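Local atomic coordinates of alpha,alpha-trehalose-phosphate synthase (UDP-forming) (Burkholderia multivorans, PDB entry 5UOF), a protein that belongs to glycosyltransferase family 20 and has the two-domain GT-B fold, in which two Rossmann-like domains face each other. Residues 34-39 with 451-456; 236-241 with 447-452; 403-408 with 439-444. One frame throughout, in Å; residues are numbered along the deposited sequence. Where two conformers were deposited one is given.

How the contacts relate
The three contacts follow the C-terminal helices of a GT-B protein as they cross from one Rossmann-like domain to the other. Contacts 1 and 2 share Ser451 and Val452 at the start of helix 450-472, and their centres lie about 10 Å apart. They meet where Arg454 NH2 is probably hydrogen-bonded to Tyr238 OH (2.8 Å) and where Leu450 CD2 packs on Gly35 CA (3.8 Å). Contact 3 sits on the preceding helix, 431-447, with its centre about 13 Å from that of contact 2; a probable hydrogen bond from Asn448 ND2 to Glu404 OE2 (2.7 Å) joins them. Contacts 1 and 3 do not touch. The bound sodium ion is about 13 Å from the side chain of Asn441.

Contact 1 (34-39 with 451-456); sequences VGVMDA and SVWRDT. With EDO (1,2-ethanediol), chain Q.
Arg454 reaches from the C-terminal helix 450-472 to helix 32-43 of the N-terminal Rossmann-like domain, consistent with the GT-B crossover of the chain's end. Its NH1 makes a nearly straight bond of 3.1 Å to Gly35 O, which lies in the guanidinium plane, although the nitrogen stands well above the carbonyl plane. A bend at chi3 (71°) turns the guanidinium back along helix 32-43. This is the close side: the axes of the two short segments approach to 9.2 Å, crossing at -46°, and the backbones are nearest at Gly35 and Arg454. The Trp453 ring brings its edge to Gly35 O, 3.8 Å from CZ3. Val36 CG1 meets the same indole at CH2, 4.0 Å away, and Val36 also packs on Val14 of strand 12-16.

The other side is looser and wetter. Asp38 OD2 lies 3.6 Å from Arg454 NH2 but over a guanidinium face, so their direct link is by charge alone, and a water bridges them, weakly at the arginine end. Bonded at NH1 to Gly35 O and probably at NH2 to Tyr238 OH, the guanidinium has little freedom to turn. Asp38 and, at long range, Asp455 form a salt-bridge network that probably balances its charge.

Contact 2 (236-241 with 447-452); sequences GVYPDA and ANDLSV. With EDO (1,2-ethanediol), chain G.
With chi1 at -71°, Tyr238 swings its ring away from its own carbonyl carbon and lays one face over Leu450. The result is a CH-pi contact: Leu450 CB sits 4.0 Å from the ring centroid and 18° off the normal, the two side chains crossing at about a right angle. Leu450 CD1 goes the other way, to Gly236 O at 3.6 Å.

The loop after strand 226-232, leading into helix 239-248, here meets the break between helices 431-447 and 450-472, where the chain passes between the two domains. Leu450 N donates to Val237 O over 2.9 Å, coming from above the carbonyl plane, while Gly236 CA comes within 3.6 Å of Asn448 O. Two waters accept from Gly236 N and Val237 N and can reach Asp449 O and Asn448 O respectively.

Asp449 is the N-cap of helix 450-472: its OD1 takes the Ser451 N-H at 2.9 Å from above the carboxylate plane. In the modelled conformer the Ser451 hydroxyl also bonds to OD1, less certainly. A 1,2-ethanediol, probably from the crystallisation liquor, bonds to Asp449 N and OD2. A carboxylate that caps the first turn is probably favoured in its charged form by the helix end.

Contact 3 (403-408 with 439-444); sequences AELTGA and EENLAR
A type I beta turn, Leu405 to Ala408, leads into the edge strand 409-411 of the C-terminal Rossmann-like sheet, and side chains of helix 431-447 bond to its backbone and to Thr406. Asn441 does this most directly: its OD1 accepts the Gly407 N-H, the two atoms 2.7 Å apart, with the donor tilted 32° from the amide's carbonyl plane. The shaft of Asn441 runs at about a right angle to Leu405, whose CD2 rests 4.0 Å from Asn441 CB.

One residue earlier on the helix, Glu440 is fully extended, chi1 177° and chi2 177°, which carries its carboxylate out to the turn. There Thr406 OG1 donates to OE2 of Glu440 at 2.5 Å, a short bond on the anti lone pair. Thr406 OG1 is also approached by a water that links it to Arg444 NH1.

Arg444 curls back through bends at chi2 and chi3, laying one guanidinium face over Glu404 O; Arg444 CG is 3.4 Å from Glu404 O. Across this contact its links run through water: one water joins NH2 and another NH1 to Ala403 O, and, in the conformer modelled, a third connects NH2 with Glu404 OE2. In that conformer the main partner of the Glu404 carboxylate is Lys379, in a salt bridge, with Asn448 also bonded. Leu405 and Ala408 pack on strand 392-396, helix 376-384 touches Leu405 and Asn441 through Ala378 and Val382, and Arg437, a turn earlier on helix 431-447, bonds to Gly407 O.

Contact 1 (34-39 with 451-456)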
loop_
_atom_site.group_PDB
_atom_site.type_symbol
_atom_site.label_atom_id
_atom_site.label_comp_id
_atom_site.label_asym_id
_atom_site.label_seq_id
_atom_site.Cartn_x
_atom_site.Cartn_y
_atom_site.Cartn_z
ATOM N N VAL A 34 17.222 -12.447 24.594
ATOM C CA VAL A 34 18.018 -11.398 25.223
ATOM C C VAL A 34 17.140 -10.194 25.555
ATOM O O VAL A 34 17.397 -9.478 26.535
ATOM C CB VAL A 34 19.225 -11.018 24.339
ATOM C CG1 VAL A 34 18.768 -10.422 23.031
ATOM C CG2 VAL A 34 20.145 -10.052 25.068
ATOM N N GLY A 35 16.064 -9.981 24.793
ATOM C CA GLY A 35 15.155 -8.889 25.098
ATOM C C GLY A 35 14.339 -9.086 26.364
ATOM O O GLY A 35 14.062 -8.120 27.077
ATOM N N VAL A 36 13.952 -10.320 26.675
ATOM C CA VAL A 36 13.008 -10.548 27.769
ATOM C C VAL A 36 13.591 -11.294 28.955
ATOM O O VAL A 36 12.905 -11.397 29.985
ATOM C CB VAL A 36 11.749 -11.290 27.283
ATOM C CG1 VAL A 36 11.045 -10.499 26.170
ATOM C CG2 VAL A 36 12.111 -12.701 26.845
ATOM N N MET A 37 14.798 -11.847 28.857
ATOM C CA MET A 37 15.211 -12.788 29.898
ATOM C C MET A 37 15.395 -12.091 31.242
ATOM O O MET A 37 15.015 -12.643 32.286
ATOM C CB MET A 37 16.482 -13.524 29.485
ATOM C CG MET A 37 16.859 -14.669 30.420
ATOM S SD MET A 37 15.536 -15.884 30.641
ATOM C CE MET A 37 15.361 -16.544 28.985
ATOM N N ASP A 38 15.956 -10.876 31.241
ATOM C CA ASP A 38 16.147 -10.152 32.496
ATOM C C ASP A 38 14.825 -9.945 33.226
ATOM O O ASP A 38 14.770 -10.024 34.460
ATOM C CB ASP A 38 16.824 -8.808 32.241
ATOM C CG ASP A 38 18.334 -8.919 32.134
ATOM O OD1 ASP A 38 18.860 -10.051 32.217
ATOM O OD2 ASP A 38 18.997 -7.871 31.972
ATOM N N ALA A 39 13.749 -9.667 32.478
ATOM C CA ALA A 39 12.441 -9.481 33.097
ATOM C C ALA A 39 11.863 -10.805 33.581
ATOM O O ALA A 39 11.239 -10.866 34.649
ATOM C CB ALA A 39 11.488 -8.806 32.112
ATOM N N SER A 451 17.329 -2.430 26.742
ATOM C CA SER A 451 16.660 -2.397 28.036
ATOM C C SER A 451 15.521 -1.385 28.068
ATOM O O SER A 451 14.599 -1.535 28.879
ATOM C CB SER A 451 17.663 -2.088 29.154
ATOM O OG SER A 451 17.977 -0.709 29.189
ATOM N N VAL A 452 15.549 -0.367 27.202
ATOM C CA VAL A 452 14.464 0.609 27.181
ATOM C C VAL A 452 13.168 -0.050 26.714
ATOM O O VAL A 452 12.113 0.131 27.327
ATOM C CB VAL A 452 14.842 1.822 26.311
ATOM C CG1 VAL A 452 13.688 2.829 26.255
ATOM C CG2 VAL A 452 16.115 2.478 26.874
ATOM N N TRP A 453 13.234 -0.836 25.637
ATOM C CA TRP A 453 12.068 -1.596 25.182
ATOM C C TRP A 453 11.505 -2.456 26.300
ATOM O O TRP A 453 10.314 -2.387 26.630
ATOM C CB TRP A 453 12.473 -2.465 23.988
ATOM C CG TRP A 453 11.436 -3.400 23.441
ATOM C CD1 TRP A 453 10.365 -3.076 22.653
ATOM C CD2 TRP A 453 11.421 -4.829 23.570
ATOM N NE1 TRP A 453 9.665 -4.214 22.316
ATOM C CE2 TRP A 453 10.307 -5.303 22.844
ATOM C CE3 TRP A 453 12.243 -5.753 24.226
ATOM C CZ2 TRP A 453 9.988 -6.653 22.767
ATOM C CZ3 TRP A 453 11.929 -7.093 24.142
ATOM C CH2 TRP A 453 10.807 -7.532 23.424
ATOM N N ARG A 454 12.363 -3.272 26.903
ATOM C CA ARG A 454 11.920 -4.181 27.945
ATOM C C ARG A 454 11.337 -3.419 29.131
ATOM O O ARG A 454 10.220 -3.705 29.589
ATOM C CB ARG A 454 13.100 -5.048 28.379
ATOM C CG ARG A 454 12.864 -5.762 29.676
ATOM C CD ARG A 454 14.005 -6.715 29.992
ATOM N NE ARG A 454 15.236 -6.034 30.367
ATOM C CZ ARG A 454 16.329 -5.991 29.612
ATOM N NH1 ARG A 454 16.354 -6.585 28.424
ATOM N NH2 ARG A 454 17.399 -5.349 30.048
ATOM N N ASP A 455 12.081 -2.438 29.639
ATOM C CA ASP A 455 11.706 -1.781 30.888
ATOM C C ASP A 455 10.455 -0.930 30.727
ATOM O O ASP A 455 9.595 -0.918 31.619
ATOM C CB ASP A 455 12.859 -0.921 31.398
ATOM C CG ASP A 455 14.002 -1.746 31.952
ATOM O OD1 ASP A 455 13.781 -2.925 32.311
ATOM O OD2 ASP A 455 15.123 -1.209 32.027
ATOM N N THR A 456 10.327 -0.201 29.609
ATOM C CA THR A 456 9.167 0.671 29.444
ATOM C C THR A 456 7.904 -0.138 29.173
ATOM O O THR A 456 6.822 0.207 29.659
ATOM C CB THR A 456 9.418 1.687 28.329
ATOM O OG1 THR A 456 9.708 1.001 27.112
ATOM C CG2 THR A 456 10.611 2.574 28.685
HETATM C C1 EDO Q . 11.785 -4.839 34.700
HETATM O O1 EDO Q . 11.893 -3.504 34.190
HETATM C C2 EDO Q . 12.359 -5.829 33.698
HETATM O O2 EDO Q . 13.769 -6.017 33.897
HETATM O O HOH W 1 19.173 -4.700 32.282
#

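Contact 2 (236-241 with 447-452)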
loop_
_atom_site.group_PDB
_atom_site.type_symbol
_atom_site.label_atom_id
_atom_site.label_comp_id
_atom_site.label_asym_id
_atom_site.label_seq_id
_atom_site.Cartn_x
_atom_site.Cartn_y
_atom_site.Cartn_z
ATOM N N GLY A 236 15.796 -1.748 20.396
ATOM C CA GLY A 236 17.185 -1.423 20.194
ATOM C C GLY A 236 18.101 -2.609 20.408
ATOM O O GLY A 236 17.680 -3.776 20.393
ATOM N N VAL A 237 19.382 -2.307 20.616
ATOM C CA VAL A 237 20.415 -3.319 20.809
ATOM C C VAL A 237 21.238 -2.919 22.026
ATOM O O VAL A 237 20.903 -1.952 22.718
ATOM C CB VAL A 237 21.309 -3.463 19.566
ATOM C CG1 VAL A 237 20.473 -3.853 18.351
ATOM C CG2 VAL A 237 22.070 -2.159 19.305
ATOM N N TYR A 238 22.307 -3.660 22.313
ATOM C CA TYR A 238 23.279 -3.230 23.317
ATOM C C TYR A 238 24.551 -2.836 22.582
ATOM O O TYR A 238 25.415 -3.684 22.324
ATOM C CB TYR A 238 23.555 -4.325 24.353
ATOM C CG TYR A 238 22.392 -4.572 25.295
ATOM C CD1 TYR A 238 21.966 -3.586 26.175
ATOM C CD2 TYR A 238 21.748 -5.801 25.328
ATOM C CE1 TYR A 238 20.912 -3.809 27.056
ATOM C CE2 TYR A 238 20.696 -6.032 26.199
ATOM C CZ TYR A 238 20.283 -5.033 27.063
ATOM O OH TYR A 238 19.239 -5.254 27.948
ATOM N N PRO A 239 24.702 -1.563 22.205
ATOM C CA PRO A 239 25.762 -1.218 21.247
ATOM C C PRO A 239 27.163 -1.426 21.787
ATOM O O PRO A 239 28.045 -1.835 21.022
ATOM C CB PRO A 239 25.478 0.260 20.921
ATOM C CG PRO A 239 24.654 0.758 22.062
ATOM C CD PRO A 239 23.854 -0.413 22.549
ATOM N N ASP A 240 27.397 -1.167 23.080
ATOM C CA ASP A 240 28.734 -1.380 23.628
ATOM C C ASP A 240 29.091 -2.864 23.637
ATOM O O ASP A 240 30.241 -3.235 23.374
ATOM C CB ASP A 240 28.832 -0.782 25.033
ATOM C CG ASP A 240 28.598 0.730 25.050
ATOM O OD1 ASP A 240 28.701 1.378 23.986
ATOM O OD2 ASP A 240 28.321 1.274 26.143
ATOM N N ALA A 241 28.107 -3.728 23.898
ATOM C CA ALA A 241 28.353 -5.166 23.877
ATOM C C ALA A 241 28.663 -5.658 22.469
ATOM O O ALA A 241 29.532 -6.519 22.287
ATOM C CB ALA A 241 27.149 -5.912 24.455
ATOM N N ALA A 447 20.904 5.756 23.829
ATOM C CA ALA A 447 19.781 6.331 24.558
ATOM C C ALA A 447 18.514 5.505 24.424
ATOM O O ALA A 447 17.555 5.748 25.159
ATOM C CB ALA A 447 19.505 7.758 24.087
ATOM N N ASN A 448 18.489 4.548 23.503
ATOM C CA ASN A 448 17.369 3.625 23.357
ATOM C C ASN A 448 17.933 2.216 23.184
ATOM O O ASN A 448 17.711 1.546 22.175
ATOM C CB ASN A 448 16.478 4.009 22.174
ATOM C CG ASN A 448 15.328 3.055 22.000
ATOM O OD1 ASN A 448 14.806 2.539 22.988
ATOM N ND2 ASN A 448 14.954 2.768 20.748
ATOM N N ASP A 449 18.696 1.759 24.175
ATOM C CA ASP A 449 19.217 0.406 24.075
ATOM C C ASP A 449 18.111 -0.595 24.420
ATOM O O ASP A 449 16.996 -0.222 24.790
ATOM C CB ASP A 449 20.493 0.239 24.925
ATOM C CG ASP A 449 20.246 0.147 26.437
ATOM O OD1 ASP A 449 19.127 -0.104 26.905
ATOM O OD2 ASP A 449 21.230 0.316 27.187
ATOM N N LEU A 450 18.417 -1.879 24.241
ATOM C CA LEU A 450 17.384 -2.911 24.328
ATOM C C LEU A 450 16.662 -2.896 25.675
ATOM O O LEU A 450 15.493 -3.305 25.756
ATOM C CB LEU A 450 18.010 -4.281 24.066
ATOM C CG LEU A 450 17.104 -5.517 24.070
ATOM C CD1 LEU A 450 15.906 -5.317 23.131
ATOM C CD2 LEU A 450 17.909 -6.735 23.616
ATOM N N SER A 451 17.329 -2.430 26.742
ATOM C CA SER A 451 16.660 -2.397 28.036
ATOM C C SER A 451 15.521 -1.385 28.068
ATOM O O SER A 451 14.599 -1.535 28.879
ATOM C CB SER A 451 17.663 -2.088 29.154
ATOM O OG SER A 451 17.977 -0.709 29.189
ATOM N N VAL A 452 15.549 -0.367 27.202
ATOM C CA VAL A 452 14.464 0.609 27.181
ATOM C C VAL A 452 13.168 -0.050 26.714
ATOM O O VAL A 452 12.113 0.131 27.327
ATOM C CB VAL A 452 14.842 1.822 26.311
ATOM C CG1 VAL A 452 13.688 2.829 26.255
ATOM C CG2 VAL A 452 16.115 2.478 26.874
HETATM C C1 EDO G . 19.096 3.004 29.007
HETATM O O1 EDO G . 20.219 2.109 29.025
HETATM C C2 EDO G . 19.213 3.970 27.829
HETATM O O2 EDO G . 19.342 3.245 26.594
HETATM O O HOH W 2 14.980 -0.633 22.963
HETATM O O HOH W 3 20.199 0.516 20.531
#

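Contact 3 (403-408 with 439-444)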
loop_
_atom_site.group_PDB
_atom_site.type_symbol
_atom_site.label_atom_id
_atom_site.label_comp_id
_atom_site.label_asym_id
_atom_site.label_seq_id
_atom_site.Cartn_x
_atom_site.Cartn_y
_atom_site.Cartn_z
ATOM N N ALA A 403 13.811 6.247 11.644
ATOM C CA ALA A 403 13.327 7.306 12.517
ATOM C C ALA A 403 14.347 7.670 13.585
ATOM O O ALA A 403 14.279 8.765 14.150
ATOM C CB ALA A 403 12.015 6.868 13.178
ATOM N N GLU A 404 15.290 6.782 13.862
ATOM C CA GLU A 404 16.300 6.980 14.898
ATOM C C GLU A 404 17.683 7.259 14.341
ATOM O O GLU A 404 18.389 8.139 14.852
ATOM C CB GLU A 404 16.380 5.739 15.800
ATOM C CG GLU A 404 15.127 5.470 16.612
ATOM C CD GLU A 404 15.191 4.147 17.361
ATOM O OE1 GLU A 404 14.766 3.109 16.799
ATOM O OE2 GLU A 404 15.682 4.154 18.514
ATOM N N LEU A 405 18.088 6.524 13.308
ATOM C CA LEU A 405 19.454 6.598 12.787
ATOM C C LEU A 405 19.566 7.751 11.792
ATOM O O LEU A 405 19.747 7.576 10.586
ATOM C CB LEU A 405 19.853 5.262 12.174
ATOM C CG LEU A 405 19.798 4.087 13.172
ATOM C CD1 LEU A 405 20.198 2.779 12.503
ATOM C CD2 LEU A 405 20.668 4.349 14.413
ATOM N N THR A 406 19.466 8.962 12.344
ATOM C CA THR A 406 19.453 10.162 11.518
ATOM C C THR A 406 20.802 10.447 10.875
ATOM O O THR A 406 20.865 11.278 9.959
ATOM C CB THR A 406 19.008 11.361 12.357
ATOM O OG1 THR A 406 19.850 11.480 13.508
ATOM C CG2 THR A 406 17.550 11.178 12.808
ATOM N N GLY A 407 21.869 9.780 11.319
ATOM C CA GLY A 407 23.170 9.919 10.683
ATOM C C GLY A 407 23.385 9.003 9.497
ATOM O O GLY A 407 24.410 9.104 8.820
ATOM N N ALA A 408 22.457 8.084 9.237
ATOM C CA ALA A 408 22.543 7.286 8.024
ATOM C C ALA A 408 22.335 8.161 6.799
ATOM O O ALA A 408 21.719 9.225 6.871
ATOM C CB ALA A 408 21.491 6.171 8.024
ATOM N N GLU A 439 28.735 9.135 15.346
ATOM C CA GLU A 439 28.477 9.477 16.738
ATOM C C GLU A 439 27.039 9.922 16.928
ATOM O O GLU A 439 26.458 9.691 17.992
ATOM C CB GLU A 439 29.446 10.561 17.219
ATOM C CG GLU A 439 30.905 10.112 17.220
ATOM C CD GLU A 439 31.190 9.029 18.260
ATOM O OE1 GLU A 439 30.488 9.004 19.297
ATOM O OE2 GLU A 439 32.116 8.210 18.039
ATOM N N GLU A 440 26.457 10.567 15.916
ATOM C CA GLU A 440 25.034 10.889 15.956
ATOM C C GLU A 440 24.189 9.627 16.109
ATOM O O GLU A 440 23.311 9.551 16.979
ATOM C CB GLU A 440 24.669 11.659 14.687
ATOM C CG GLU A 440 23.208 12.004 14.523
ATOM C CD GLU A 440 22.972 12.822 13.265
ATOM O OE1 GLU A 440 23.955 13.326 12.686
ATOM O OE2 GLU A 440 21.818 12.958 12.842
ATOM N N ASN A 441 24.465 8.609 15.290
ATOM C CA ASN A 441 23.717 7.356 15.373
ATOM C C ASN A 441 24.008 6.613 16.670
ATOM O O ASN A 441 23.094 6.077 17.307
ATOM C CB ASN A 441 24.048 6.467 14.175
ATOM C CG ASN A 441 23.347 6.921 12.904
ATOM O OD1 ASN A 441 22.385 7.672 12.962
ATOM N ND2 ASN A 441 23.829 6.462 11.753
ATOM N N LEU A 442 25.277 6.560 17.072
ATOM C CA LEU A 442 25.644 5.807 18.268
ATOM C C LEU A 442 25.001 6.401 19.519
ATOM O O LEU A 442 24.598 5.665 20.431
ATOM C CB LEU A 442 27.164 5.773 18.399
ATOM C CG LEU A 442 27.746 5.081 19.624
ATOM C CD1 LEU A 442 27.244 3.641 19.716
ATOM C CD2 LEU A 442 29.263 5.111 19.549
ATOM N N ALA A 443 24.893 7.732 19.580
ATOM C CA ALA A 443 24.234 8.361 20.718
ATOM C C ALA A 443 22.769 7.949 20.789
ATOM O O ALA A 443 22.245 7.689 21.877
ATOM C CB ALA A 443 24.371 9.879 20.634
ATOM N N ARG A 444 22.101 7.859 19.636
ATOM C CA ARG A 444 20.717 7.388 19.621
ATOM C C ARG A 444 20.624 5.931 20.063
ATOM O O ARG A 444 19.713 5.558 20.816
ATOM C CB ARG A 444 20.115 7.569 18.222
ATOM C CG ARG A 444 19.982 9.028 17.753
ATOM C CD ARG A 444 19.059 9.858 18.656
ATOM N NE ARG A 444 17.699 9.325 18.734
ATOM C CZ ARG A 444 16.691 9.686 17.940
ATOM N NH1 ARG A 444 16.879 10.587 16.981
ATOM N NH2 ARG A 444 15.490 9.138 18.107
HETATM O O HOH W 4 12.896 8.898 16.798
HETATM O O HOH W 5 14.854 11.734 15.442
HETATM O O HOH W 6 14.992 6.411 19.816
HETATM O O HOH W 7 19.146 12.090 16.062
#